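Local coordinates for protein putative O-GlcNAcase nagJ (Clostridium perfringens, PDB 6PV5) that probably hydrolyses N-acetylhexosamine-containing glycans as a family 84 glycoside hydrolase, this chain comprising the catalytic region and flanking parts of a longer protein, at residues Glu203-Gln208 / Lys247-Thr252; Met217-Tyr222 / Asp259-Ile264. All coordinates share one frame; numbering follows the deposited sequence.

Overall arrangement
Both contacts belong to the (beta/alpha)8 barrel of the beta-N-acetylglucosaminidase region, their centres about 11 Å apart. Along the chain their segments alternate: helix 202-214 leads to strand 219-222, then helix 243-255 leads to strand 259-264. Contact 1 joins two neighbouring outer helices and contact 2 the second and third strands of the barrel beneath them, so the pair illustrates how a barrel repeats its layers, with parallel neighbours in the strand layer and nearly parallel neighbours in the helix layer. Arg-205 and Leu-249 of contact 1 pack directly on aromatic side chains of contact 2, so the helix and strand layers meet there. Both lie away from the predicted proton donor.

Contact 1: Glu203-Gln208 / Lys247-Thr252; sequences EERLDQ and KELIKT
The backbone oxygen of Glu-248 is gripped twice by Thr-252, and the threonine that holds it also receives Leu-206 of the facing helix. Thr-252 N makes the ordinary helical bond, at 2.8 Å to Glu-248 O, while Thr-252 OG1 donates to Glu-248 O at 2.7 Å from the opposite face of the carbonyl plane. With OG1 turned beside its own backbone N (chi1 -54°), the hydroxyl folds back over the preceding turn and spends its proton within helix 243-255. What it offers to residues 203-208 is therefore mainly a surface: Leu-206 CD2 rests 3.3 Å from Thr-252 OG1 and also reaches the threonine CB.

Leu-206 carries most of the interface, and its two methyls divide the work. CD2 takes Thr-252 and, at 4.0 Å, meets Leu-249 CD2. CD1 lies 3.7 Å from Glu-248 CD, the two side chains crossing at about a right angle, so the aliphatic branch sits against the carboxylate end of a solvent-exposed residue, whose OE1 makes a weak hydrogen bond to Gln-202. Deeper in, Leu-249 CD2 packs on Arg-205 CB at 3.7 Å. Beyond that methylene the arginine chain runs on, extended, to a salt bridge between its NE and Glu-193.

Over these short segments the helix axes approach to 9.9 Å and their N-to-C directions differ by 10°, making them nearly parallel neighbours in the outer layer of the barrel. Ile-209 continues the packing against Leu-249 and Thr-252. Below lie strands 219-222 and 259-264, on which Arg-205 and Leu-249 settle through Tyr-220, Tyr-222 and Phe-260.

Contact 2: Met217-Tyr222 / Asp259-Ile264; sequences MNAYIY and DFVFAI
Asn-218 O accepts from Asp-259 N at 2.7 Å, opening a ladder of five backbone hydrogen bonds that pairs the two segments in parallel. Tyr-220 N donates to Asp-259 O at 2.8 Å, and Tyr-220 O accepts from Val-261 N at 2.9 Å. Tyr-222 repeats the pattern, with N bound to Val-261 O at 2.8 Å and O to Ala-263 N at a longer 3.2 Å. The intervening residues turn their backbone groups to other strands, Ala-219 and Ile-221 to Val-191, and Phe-262 to Ser-298. The Asn-218 amide is satisfied too, ND2 by Glu-130 and the Lys-187 carbonyl, OD1 by Arg-189 N.

One face carries Ala-219, Ile-221, Asp-259 and Val-261; there Ile-221 CG1 lies alongside Val-261 CB at 4.0 Å. The other carries an aromatic cluster. CG of Phe-260 stands anti to the backbone N (chi1 -173°), as does that of Tyr-222 (-177°), which sends both rings the same way, side by side. Phe-260 touches both tyrosines: its CE2 comes to the edge of the Tyr-220 ring, near that ring's plane, and its CZ meets Tyr-222 CB at 3.5 Å. The Tyr-222 and Phe-260 planes are 28° apart but slid so far that they barely overlap. Tyr-220 CE2 lies at the Tyr-222 ring edge, in plane, and Tyr-222 CD2 touches Phe-262 CE1 at 3.8 Å, those two rings being oblique. Both buried phenol hydroxyls have outside partners, Tyr-220 OH Glu-193 and Tyr-222 OH Asp-227 and Arg-245.

The strands are the second and third of the closed eight-stranded barrel, flanked by strands 188-192 and 298-302. Helix 243-255, the crossover of this beta-alpha-beta unit, packs Met-246 against Tyr-222 and Phe-260, while helix 202-214 brings Tyr-212 against Tyr-220.

Contact 1: Glu203-Gln208 / Lys247-Thr252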
loop_
_atom_site.group_PDB
_atom_site.type_symbol
_atom_site.label_atom_id
_atom_site.label_comp_id
_atom_site.label_asym_id
_atom_site.label_seq_id
_atom_site.Cartn_x
_atom_site.Cartn_y
_atom_site.Cartn_z
ATOM N N GLU A 203 -8.610 -15.698 -5.558
ATOM C CA GLU A 203 -9.641 -14.747 -5.161
ATOM C C GLU A 203 -9.003 -13.520 -4.497
ATOM O O GLU A 203 -9.411 -12.394 -4.764
ATOM C CB GLU A 203 -10.697 -15.396 -4.254
ATOM N N GLU A 204 -7.999 -13.732 -3.640
ATOM C CA GLU A 204 -7.356 -12.605 -2.957
ATOM C C GLU A 204 -6.648 -11.701 -3.975
ATOM O O GLU A 204 -6.842 -10.488 -3.995
ATOM C CB GLU A 204 -6.429 -13.122 -1.855
ATOM C CG GLU A 204 -7.194 -13.748 -0.700
ATOM C CD GLU A 204 -6.367 -14.433 0.372
ATOM O OE1 GLU A 204 -5.342 -15.087 0.045
ATOM O OE2 GLU A 204 -6.746 -14.299 1.557
ATOM N N ARG A 205 -5.873 -12.314 -4.868
ATOM C CA ARG A 205 -5.155 -11.581 -5.904
ATOM C C ARG A 205 -6.084 -10.713 -6.736
ATOM O O ARG A 205 -5.827 -9.513 -6.887
ATOM C CB ARG A 205 -4.347 -12.558 -6.741
ATOM C CG ARG A 205 -3.126 -13.043 -5.989
ATOM C CD ARG A 205 -2.468 -14.105 -6.817
ATOM N NE ARG A 205 -1.282 -14.506 -6.104
ATOM C CZ ARG A 205 -0.712 -15.690 -6.251
ATOM N NH1 ARG A 205 0.374 -15.966 -5.552
ATOM N NH2 ARG A 205 -1.221 -16.581 -7.102
ATOM N N LEU A 206 -7.200 -11.307 -7.192
ATOM C CA LEU A 206 -8.155 -10.589 -8.016
ATOM C C LEU A 206 -8.777 -9.478 -7.194
ATOM O O LEU A 206 -9.013 -8.369 -7.684
ATOM C CB LEU A 206 -9.238 -11.554 -8.509
ATOM C CG LEU A 206 -8.786 -12.571 -9.558
ATOM C CD1 LEU A 206 -9.884 -13.603 -9.828
ATOM C CD2 LEU A 206 -8.378 -11.874 -10.849
ATOM N N ASP A 207 -9.079 -9.817 -5.936
ATOM C CA ASP A 207 -9.657 -8.835 -5.035
ATOM C C ASP A 207 -8.655 -7.695 -4.842
ATOM O O ASP A 207 -9.013 -6.533 -4.918
ATOM C CB ASP A 207 -10.066 -9.513 -3.726
ATOM C CG ASP A 207 -10.541 -8.515 -2.693
ATOM O OD1 ASP A 207 -11.584 -7.887 -2.927
ATOM O OD2 ASP A 207 -9.831 -8.346 -1.689
ATOM N N GLN A 208 -7.377 -8.026 -4.634
ATOM C CA GLN A 208 -6.364 -6.981 -4.477
ATOM C C GLN A 208 -6.278 -6.087 -5.725
ATOM O O GLN A 208 -6.312 -4.855 -5.628
ATOM C CB GLN A 208 -5.015 -7.597 -4.100
ATOM C CG GLN A 208 -4.988 -8.094 -2.664
ATOM C CD GLN A 208 -4.596 -7.050 -1.641
ATOM O OE1 GLN A 208 -3.997 -6.016 -1.964
ATOM N NE2 GLN A 208 -4.938 -7.321 -0.387
ATOM N N LYS A 247 -4.234 -15.699 -17.004
ATOM C CA LYS A 247 -4.903 -14.792 -17.932
ATOM C C LYS A 247 -5.938 -13.955 -17.195
ATOM O O LYS A 247 -6.127 -12.763 -17.470
ATOM C CB LYS A 247 -5.601 -15.566 -19.064
ATOM N N GLU A 248 -6.632 -14.610 -16.266
ATOM C CA GLU A 248 -7.631 -13.931 -15.464
ATOM C C GLU A 248 -6.957 -12.810 -14.659
ATOM O O GLU A 248 -7.433 -11.674 -14.653
ATOM C CB GLU A 248 -8.397 -14.971 -14.645
ATOM C CG GLU A 248 -9.572 -14.381 -13.892
ATOM C CD GLU A 248 -10.398 -15.372 -13.091
ATOM O OE1 GLU A 248 -9.816 -16.363 -12.571
ATOM O OE2 GLU A 248 -11.629 -15.146 -12.983
ATOM N N LEU A 249 -5.811 -13.113 -14.040
ATOM C CA LEU A 249 -5.026 -12.089 -13.353
ATOM C C LEU A 249 -4.700 -10.947 -14.318
ATOM O O LEU A 249 -5.051 -9.791 -14.048
ATOM C CB LEU A 249 -3.748 -12.707 -12.773
ATOM C CG LEU A 249 -3.924 -13.552 -11.510
ATOM C CD1 LEU A 249 -2.603 -14.153 -11.054
ATOM C CD2 LEU A 249 -4.546 -12.744 -10.385
ATOM N N ILE A 250 -4.095 -11.295 -15.469
ATOM C CA ILE A 250 -3.630 -10.290 -16.423
ATOM C C ILE A 250 -4.813 -9.481 -16.942
ATOM O O ILE A 250 -4.790 -8.245 -16.913
ATOM C CB ILE A 250 -2.778 -10.937 -17.532
ATOM C CG1 ILE A 250 -1.595 -11.693 -16.926
ATOM C CG2 ILE A 250 -2.314 -9.903 -18.547
ATOM C CD1 ILE A 250 -1.017 -12.782 -17.820
ATOM N N LYS A 251 -5.896 -10.178 -17.315
ATOM C CA LYS A 251 -7.076 -9.496 -17.825
ATOM C C LYS A 251 -7.665 -8.578 -16.754
ATOM O O LYS A 251 -8.006 -7.422 -17.030
ATOM C CB LYS A 251 -8.106 -10.468 -18.422
ATOM N N THR A 252 -7.771 -9.082 -15.518
ATOM C CA THR A 252 -8.338 -8.248 -14.464
ATOM C C THR A 252 -7.446 -7.029 -14.232
ATOM O O THR A 252 -7.945 -5.930 -13.983
ATOM C CB THR A 252 -8.586 -9.034 -13.169
ATOM O OG1 THR A 252 -9.388 -10.168 -13.491
ATOM C CG2 THR A 252 -9.258 -8.227 -12.079
#

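Contact 2: Met217-Tyr222 / Asp259-Ile264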
loop_
_atom_site.group_PDB
_atom_site.type_symbol
_atom_site.label_atom_id
_atom_site.label_comp_id
_atom_site.label_asym_id
_atom_site.label_seq_id
_atom_site.Cartn_x
_atom_site.Cartn_y
_atom_site.Cartn_z
ATOM N N MET A 217 -3.595 2.832 -7.737
ATOM C CA MET A 217 -2.309 2.153 -7.789
ATOM C C MET A 217 -2.221 1.413 -9.117
ATOM O O MET A 217 -3.141 0.695 -9.477
ATOM C CB MET A 217 -2.147 1.133 -6.661
ATOM C CG MET A 217 -2.447 1.708 -5.282
ATOM S SD MET A 217 -1.904 0.584 -3.950
ATOM C CE MET A 217 -0.140 0.908 -3.945
ATOM N N ASN A 218 -1.073 1.526 -9.793
ATOM C CA ASN A 218 -1.025 1.239 -11.216
ATOM C C ASN A 218 -0.174 0.011 -11.491
ATOM O O ASN A 218 0.103 -0.266 -12.646
ATOM C CB ASN A 218 -0.565 2.462 -12.027
ATOM C CG ASN A 218 0.867 2.900 -11.763
ATOM O OD1 ASN A 218 1.571 2.326 -10.929
ATOM N ND2 ASN A 218 1.322 3.913 -12.488
ATOM N N ALA A 219 0.265 -0.721 -10.455
ATOM C CA ALA A 219 1.020 -1.925 -10.759
ATOM C C ALA A 219 0.886 -2.988 -9.673
ATOM O O ALA A 219 0.799 -2.687 -8.488
ATOM C CB ALA A 219 2.476 -1.588 -10.989
ATOM N N TYR A 220 0.961 -4.242 -10.112
ATOM C CA TYR A 220 1.038 -5.387 -9.233
ATOM C C TYR A 220 2.222 -6.235 -9.659
ATOM O O TYR A 220 2.246 -6.755 -10.771
ATOM C CB TYR A 220 -0.283 -6.166 -9.289
ATOM C CG TYR A 220 -0.235 -7.554 -8.707
ATOM C CD1 TYR A 220 0.067 -7.760 -7.367
ATOM C CD2 TYR A 220 -0.503 -8.665 -9.493
ATOM C CE1 TYR A 220 0.128 -9.035 -6.833
ATOM C CE2 TYR A 220 -0.463 -9.949 -8.970
ATOM C CZ TYR A 220 -0.151 -10.134 -7.633
ATOM O OH TYR A 220 -0.113 -11.395 -7.104
ATOM N N ILE A 221 3.200 -6.387 -8.761
ATOM C CA ILE A 221 4.369 -7.184 -9.078
ATOM C C ILE A 221 4.155 -8.616 -8.612
ATOM O O ILE A 221 4.162 -8.931 -7.418
ATOM C CB ILE A 221 5.676 -6.546 -8.551
ATOM C CG1 ILE A 221 5.818 -5.096 -9.016
ATOM C CG2 ILE A 221 6.876 -7.379 -8.966
ATOM C CD1 ILE A 221 7.049 -4.404 -8.488
ATOM N N TYR A 222 3.970 -9.498 -9.593
ATOM C CA TYR A 222 3.751 -10.908 -9.338
ATOM C C TYR A 222 5.080 -11.591 -9.048
ATOM O O TYR A 222 5.820 -11.975 -9.958
ATOM C CB TYR A 222 2.968 -11.519 -10.500
ATOM C CG TYR A 222 2.607 -12.968 -10.314
ATOM C CD1 TYR A 222 1.477 -13.339 -9.596
ATOM C CD2 TYR A 222 3.393 -13.970 -10.861
ATOM C CE1 TYR A 222 1.145 -14.676 -9.418
ATOM C CE2 TYR A 222 3.070 -15.309 -10.694
ATOM C CZ TYR A 222 1.928 -15.661 -9.992
ATOM O OH TYR A 222 1.621 -16.986 -9.823
ATOM N N ASP A 259 -0.671 -2.412 -14.151
ATOM C CA ASP A 259 0.357 -3.188 -14.828
ATOM C C ASP A 259 0.617 -4.480 -14.072
ATOM O O ASP A 259 1.055 -4.457 -12.919
ATOM C CB ASP A 259 1.688 -2.438 -14.967
ATOM C CG ASP A 259 1.596 -1.267 -15.920
ATOM O OD1 ASP A 259 0.925 -1.420 -16.966
ATOM O OD2 ASP A 259 2.191 -0.215 -15.612
ATOM N N PHE A 260 0.360 -5.600 -14.754
ATOM C CA PHE A 260 0.789 -6.884 -14.258
ATOM C C PHE A 260 2.265 -7.020 -14.593
ATOM O O PHE A 260 2.628 -7.140 -15.766
ATOM C CB PHE A 260 -0.025 -8.022 -14.882
ATOM C CG PHE A 260 0.256 -9.369 -14.273
ATOM C CD1 PHE A 260 1.306 -10.146 -14.714
ATOM C CD2 PHE A 260 -0.554 -9.874 -13.271
ATOM C CE1 PHE A 260 1.550 -11.391 -14.157
ATOM C CE2 PHE A 260 -0.304 -11.110 -12.701
ATOM C CZ PHE A 260 0.736 -11.879 -13.156
ATOM N N VAL A 261 3.098 -7.007 -13.549
ATOM C CA VAL A 261 4.538 -7.139 -13.708
ATOM C C VAL A 261 4.937 -8.564 -13.347
ATOM O O VAL A 261 4.738 -9.000 -12.213
ATOM C CB VAL A 261 5.299 -6.095 -12.859
ATOM C CG1 VAL A 261 6.798 -6.169 -13.094
ATOM C CG2 VAL A 261 4.786 -4.682 -13.103
ATOM N N PHE A 262 5.520 -9.289 -14.298
ATOM C CA PHE A 262 5.989 -10.627 -13.988
ATOM C C PHE A 262 7.458 -10.589 -13.587
ATOM O O PHE A 262 8.305 -10.117 -14.354
ATOM C CB PHE A 262 5.786 -11.580 -15.171
ATOM C CG PHE A 262 6.046 -13.017 -14.795
ATOM C CD1 PHE A 262 5.001 -13.846 -14.402
ATOM C CD2 PHE A 262 7.330 -13.519 -14.759
ATOM C CE1 PHE A 262 5.230 -15.158 -14.022
ATOM C CE2 PHE A 262 7.556 -14.842 -14.399
ATOM C CZ PHE A 262 6.507 -15.656 -14.015
ATOM N N ALA A 263 7.758 -11.159 -12.410
ATOM C CA ALA A 263 9.106 -11.161 -11.870
ATOM C C ALA A 263 9.744 -12.529 -12.068
ATOM O O ALA A 263 9.118 -13.550 -11.794
ATOM C CB ALA A 263 9.102 -10.767 -10.403
ATOM N N ILE A 264 11.017 -12.517 -12.491
ATOM C CA ILE A 264 11.831 -13.701 -12.704
ATOM C C ILE A 264 13.047 -13.624 -11.781
ATOM O O ILE A 264 13.721 -12.600 -11.748
ATOM C CB ILE A 264 12.279 -13.767 -14.183
ATOM C CG1 ILE A 264 11.089 -13.649 -15.134
ATOM C CG2 ILE A 264 13.057 -15.045 -14.437
ATOM C CD1 ILE A 264 11.466 -13.409 -16.576
#